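Local coordinates for hypothetical protein (Bacteroides fragilis, PDB 4JJA), which is of unknown function but may act as a peptidoglycan beta-N-acetylmuramidase, at residues V197-T209 and K359-N371. Numbering follows the deposited sequence.
Sequences VTVIPCKNYTHQT and KIQRKPYLLYQDN
An edge-to-face pair of tyrosines, Tyr-205 and Tyr-368, joins the C-terminal tail to the loop that follows the last strand of the parallel sheet in the N-terminal, Rossmann-like part of the chain. The Tyr-205 edge meets the Tyr-368 face with the planes at 78°. Tyr-205 CD2 sits over the centre of the Tyr-368 ring, 3.6 Å from Tyr-368 CG. Leu-367 CB covers the opposite face near the rim. Tyr-368 CG lies beside its own backbone N (chi1 -48°), which sends the ring across the loop to Cys-202. There the Tyr-368 hydroxyl OH accepts the backbone N-H of Cys-202 at 2.9 Å and also hydrogen-bonds Asp-141, so the far end of the ring is fixed too.

Further along, the backbone N of His-207 donates to Gln-369 O at 2.9 Å. The His-207 imidazole presents its edge to the carbonyl oxygens of Tyr-368 and Gln-369. Its NE2 hydrogen-bonds Glu-178 and its ND1 the Gly-147 carbonyl, which fixes its rotation. Water bridges Tyr-205 O to Gln-369 N. At the chain end the amides of Gln-208 and Asn-371 stack, 10° from parallel, with Gln-208 CG 3.3 Å from Asn-371 OD1. Asn-371 ND2 hydrogen-bonds the carbonyl O of His-148.

Within the tail, Asp-370 forms salt bridges to Arg-362 and Lys-363. Arg-362 NH2 and the N-H of Asn-371 reach Asp-370 OD1 from opposite faces of the carboxylate. These bonds tie the tail to Arg-362 and to the 3-10 segment 363-365.

On the outermost strand 197-200, which pairs with strand 136-140, Val-199 CG1 touches Leu-367 CD1 at 3.6 Å. Leu-366 and Tyr-368 rest on Glu-178 of helix 176-185, and Tyr-365 packs on Met-182 of the same helix.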
# COMPACT_ATOMS: atom_id res chain seq x y z
N VAL A 197 3.47 4.21 -20.54
CA VAL A 197 2.87 3.17 -19.69
C VAL A 197 1.81 2.39 -20.45
O VAL A 197 0.91 2.98 -21.04
CB VAL A 197 2.21 3.78 -18.41
CG1 VAL A 197 1.48 2.67 -17.63
CG2 VAL A 197 3.25 4.42 -17.52
N THR A 198 1.92 1.08 -20.40
CA THR A 198 0.87 0.18 -20.85
C THR A 198 0.45 -0.66 -19.67
O THR A 198 1.30 -1.16 -18.93
CB THR A 198 1.40 -0.74 -21.94
OG1 THR A 198 1.88 0.04 -23.03
CG2 THR A 198 0.36 -1.82 -22.38
N VAL A 199 -0.86 -0.73 -19.43
CA VAL A 199 -1.42 -1.57 -18.38
C VAL A 199 -2.12 -2.77 -19.01
O VAL A 199 -2.93 -2.60 -19.92
CB VAL A 199 -2.38 -0.80 -17.45
CG1 VAL A 199 -2.83 -1.71 -16.32
CG2 VAL A 199 -1.76 0.51 -16.97
N ILE A 200 -1.83 -3.97 -18.51
CA ILE A 200 -2.62 -5.17 -18.80
C ILE A 200 -3.61 -5.29 -17.63
O ILE A 200 -3.24 -5.63 -16.51
CB ILE A 200 -1.77 -6.45 -18.88
CG1 ILE A 200 -0.61 -6.26 -19.86
CG2 ILE A 200 -2.67 -7.65 -19.23
CD1 ILE A 200 -1.01 -5.89 -21.31
N PRO A 201 -4.88 -4.92 -17.85
CA PRO A 201 -5.84 -4.91 -16.75
C PRO A 201 -6.24 -6.30 -16.31
O PRO A 201 -6.20 -7.25 -17.09
CB PRO A 201 -7.06 -4.16 -17.34
CG PRO A 201 -6.55 -3.38 -18.47
CD PRO A 201 -5.42 -4.20 -19.02
N CYS A 202 -6.66 -6.40 -15.06
CA CYS A 202 -7.29 -7.62 -14.62
C CYS A 202 -8.60 -7.87 -15.37
O CYS A 202 -9.27 -6.91 -15.77
CB CYS A 202 -7.67 -7.52 -13.15
SG CYS A 202 -6.32 -7.21 -12.01
N LYS A 203 -8.96 -9.14 -15.49
CA LYS A 203 -10.30 -9.51 -15.97
C LYS A 203 -11.14 -9.96 -14.79
O LYS A 203 -10.60 -10.39 -13.77
CB LYS A 203 -10.25 -10.62 -16.99
CG LYS A 203 -9.49 -10.21 -18.25
CD LYS A 203 -9.44 -11.34 -19.29
CE LYS A 203 -9.01 -10.85 -20.65
NZ LYS A 203 -9.52 -9.50 -21.04
N ASN A 204 -12.45 -9.84 -14.93
CA ASN A 204 -13.42 -10.21 -13.89
C ASN A 204 -13.17 -9.42 -12.62
O ASN A 204 -13.19 -9.95 -11.52
CB ASN A 204 -13.39 -11.71 -13.63
CG ASN A 204 -13.60 -12.52 -14.89
OD1 ASN A 204 -14.37 -12.12 -15.80
ND2 ASN A 204 -12.92 -13.66 -14.96
N TYR A 205 -12.96 -8.13 -12.81
CA TYR A 205 -12.63 -7.23 -11.68
C TYR A 205 -13.31 -5.89 -11.84
O TYR A 205 -13.23 -5.25 -12.89
CB TYR A 205 -11.10 -7.01 -11.62
CG TYR A 205 -10.67 -6.15 -10.45
CD1 TYR A 205 -10.85 -6.56 -9.14
CD2 TYR A 205 -10.05 -4.92 -10.66
CE1 TYR A 205 -10.50 -5.71 -8.10
CE2 TYR A 205 -9.68 -4.08 -9.60
CZ TYR A 205 -9.86 -4.51 -8.32
OH TYR A 205 -9.50 -3.66 -7.26
N THR A 206 -14.04 -5.48 -10.78
CA THR A 206 -14.63 -4.16 -10.67
C THR A 206 -14.15 -3.56 -9.36
O THR A 206 -13.59 -4.25 -8.50
CB THR A 206 -16.17 -4.22 -10.63
OG1 THR A 206 -16.55 -4.78 -9.38
CG2 THR A 206 -16.72 -5.05 -11.82
N HIS A 207 -14.47 -2.29 -9.16
CA HIS A 207 -14.27 -1.61 -7.86
C HIS A 207 -15.30 -1.95 -6.77
O HIS A 207 -15.41 -1.27 -5.74
CB HIS A 207 -14.12 -0.12 -8.05
CG HIS A 207 -12.82 0.26 -8.68
ND1 HIS A 207 -11.66 0.38 -7.94
CD2 HIS A 207 -12.49 0.50 -9.97
CE1 HIS A 207 -10.67 0.71 -8.76
NE2 HIS A 207 -11.14 0.78 -10.00
N GLN A 208 -16.04 -3.02 -7.01
CA GLN A 208 -16.72 -3.74 -5.91
C GLN A 208 -16.19 -5.11 -5.60
O GLN A 208 -16.57 -5.67 -4.56
CB GLN A 208 -18.22 -3.86 -6.23
CG GLN A 208 -18.94 -2.57 -6.10
CD GLN A 208 -20.44 -2.72 -6.35
OE1 GLN A 208 -21.15 -3.28 -5.51
NE2 GLN A 208 -20.91 -2.26 -7.49
N THR A 209 -15.31 -5.64 -6.45
CA THR A 209 -14.79 -6.95 -6.22
C THR A 209 -13.94 -6.92 -4.95
O THR A 209 -13.09 -6.04 -4.81
CB THR A 209 -13.90 -7.39 -7.37
OG1 THR A 209 -14.62 -7.32 -8.59
CG2 THR A 209 -13.30 -8.81 -7.17
N LYS A 359 -13.01 11.45 -6.30
CA LYS A 359 -13.70 10.46 -7.13
C LYS A 359 -13.95 10.99 -8.53
O LYS A 359 -13.89 10.27 -9.51
CB LYS A 359 -15.00 10.02 -6.48
CG LYS A 359 -14.77 9.11 -5.29
CD LYS A 359 -16.14 8.72 -4.71
CE LYS A 359 -16.12 7.81 -3.51
NZ LYS A 359 -17.52 7.51 -2.97
N ILE A 360 -14.20 12.30 -8.64
CA ILE A 360 -14.33 12.96 -9.95
C ILE A 360 -12.98 13.05 -10.65
O ILE A 360 -12.84 12.73 -11.83
CB ILE A 360 -14.95 14.36 -9.82
CG1 ILE A 360 -16.44 14.20 -9.54
CG2 ILE A 360 -14.69 15.20 -11.11
CD1 ILE A 360 -17.07 15.35 -8.77
N GLN A 361 -11.99 13.47 -9.90
CA GLN A 361 -10.66 13.70 -10.47
C GLN A 361 -10.08 12.40 -11.02
O GLN A 361 -9.37 12.41 -12.03
CB GLN A 361 -9.70 14.30 -9.42
CG GLN A 361 -8.39 14.85 -9.93
CD GLN A 361 -7.38 15.20 -8.88
OE1 GLN A 361 -7.60 15.07 -7.67
NE2 GLN A 361 -6.25 15.71 -9.33
N ARG A 362 -10.29 11.29 -10.32
CA ARG A 362 -9.66 10.03 -10.72
C ARG A 362 -10.38 9.34 -11.86
O ARG A 362 -9.83 8.43 -12.46
CB ARG A 362 -9.59 9.08 -9.52
CG ARG A 362 -10.87 8.37 -9.18
CD ARG A 362 -10.73 7.46 -7.95
NE ARG A 362 -11.89 6.63 -7.85
CZ ARG A 362 -11.91 5.39 -7.37
NH1 ARG A 362 -10.87 4.89 -6.73
NH2 ARG A 362 -12.98 4.65 -7.51
N LYS A 363 -11.63 9.72 -12.12
CA LYS A 363 -12.47 8.95 -13.03
C LYS A 363 -11.85 8.67 -14.41
O LYS A 363 -11.98 7.55 -14.88
CB LYS A 363 -13.85 9.64 -13.18
CG LYS A 363 -14.87 8.79 -13.89
CD LYS A 363 -15.48 7.82 -12.91
CE LYS A 363 -16.88 7.21 -13.34
NZ LYS A 363 -17.78 7.08 -12.16
N PRO A 364 -11.17 9.64 -15.03
CA PRO A 364 -10.59 9.33 -16.36
C PRO A 364 -9.51 8.28 -16.39
O PRO A 364 -9.17 7.79 -17.47
CB PRO A 364 -9.98 10.68 -16.81
CG PRO A 364 -10.62 11.75 -15.94
CD PRO A 364 -10.96 11.05 -14.64
N TYR A 365 -8.99 7.92 -15.22
CA TYR A 365 -7.87 7.01 -15.09
C TYR A 365 -8.30 5.62 -14.65
O TYR A 365 -7.44 4.71 -14.58
CB TYR A 365 -6.86 7.61 -14.12
CG TYR A 365 -6.46 9.00 -14.49
CD1 TYR A 365 -5.79 9.27 -15.67
CD2 TYR A 365 -6.88 10.06 -13.74
CE1 TYR A 365 -5.50 10.53 -16.04
CE2 TYR A 365 -6.55 11.35 -14.09
CZ TYR A 365 -5.86 11.58 -15.25
OH TYR A 365 -5.51 12.86 -15.64
N LEU A 366 -9.59 5.42 -14.36
CA LEU A 366 -10.04 4.12 -13.93
C LEU A 366 -10.05 3.16 -15.10
O LEU A 366 -10.32 3.52 -16.23
CB LEU A 366 -11.42 4.15 -13.28
CG LEU A 366 -11.53 5.02 -12.02
CD1 LEU A 366 -12.93 5.03 -11.44
CD2 LEU A 366 -10.44 4.69 -10.94
N LEU A 367 -9.71 1.92 -14.81
CA LEU A 367 -9.67 0.85 -15.78
C LEU A 367 -10.75 -0.18 -15.58
O LEU A 367 -10.91 -1.13 -16.37
CB LEU A 367 -8.31 0.16 -15.73
CG LEU A 367 -7.12 0.99 -16.22
CD1 LEU A 367 -5.81 0.31 -15.82
CD2 LEU A 367 -7.23 1.27 -17.72
N TYR A 368 -11.52 -0.02 -14.51
CA TYR A 368 -12.53 -0.98 -14.10
C TYR A 368 -13.75 -0.21 -13.68
O TYR A 368 -13.66 0.95 -13.32
CB TYR A 368 -12.03 -1.83 -12.89
CG TYR A 368 -10.63 -2.36 -13.13
CD1 TYR A 368 -10.42 -3.42 -13.96
CD2 TYR A 368 -9.54 -1.80 -12.53
CE1 TYR A 368 -9.14 -3.89 -14.21
CE2 TYR A 368 -8.26 -2.25 -12.78
CZ TYR A 368 -8.06 -3.31 -13.60
OH TYR A 368 -6.81 -3.80 -13.88
N GLN A 369 -14.88 -0.90 -13.69
CA GLN A 369 -16.13 -0.31 -13.26
C GLN A 369 -16.00 0.35 -11.91
O GLN A 369 -15.52 -0.27 -10.97
CB GLN A 369 -17.20 -1.40 -13.20
CG GLN A 369 -18.62 -0.99 -12.87
CD GLN A 369 -19.45 -2.20 -12.67
OE1 GLN A 369 -19.88 -2.83 -13.66
NE2 GLN A 369 -19.64 -2.57 -11.45
N ASP A 370 -16.46 1.60 -11.83
CA ASP A 370 -16.37 2.37 -10.62
C ASP A 370 -17.35 1.84 -9.58
O ASP A 370 -18.25 1.04 -9.88
CB ASP A 370 -16.61 3.85 -10.95
CG ASP A 370 -16.06 4.83 -9.97
OD1 ASP A 370 -15.47 4.46 -8.93
OD2 ASP A 370 -16.20 6.04 -10.27
N ASN A 371 -17.16 2.30 -8.35
CA ASN A 371 -18.14 1.99 -7.32
C ASN A 371 -18.71 3.25 -6.78
O ASN A 371 -19.57 3.80 -7.50
CB ASN A 371 -17.57 1.07 -6.26
CG ASN A 371 -18.59 0.65 -5.23
OD1 ASN A 371 -19.78 0.54 -5.52
ND2 ASN A 371 -18.12 0.35 -4.04
OXT ASN A 371 -18.35 3.69 -5.68
O HOH W 1 -14.63 -3.61 -14.59
O HOH W 2 -18.67 -1.45 -9.22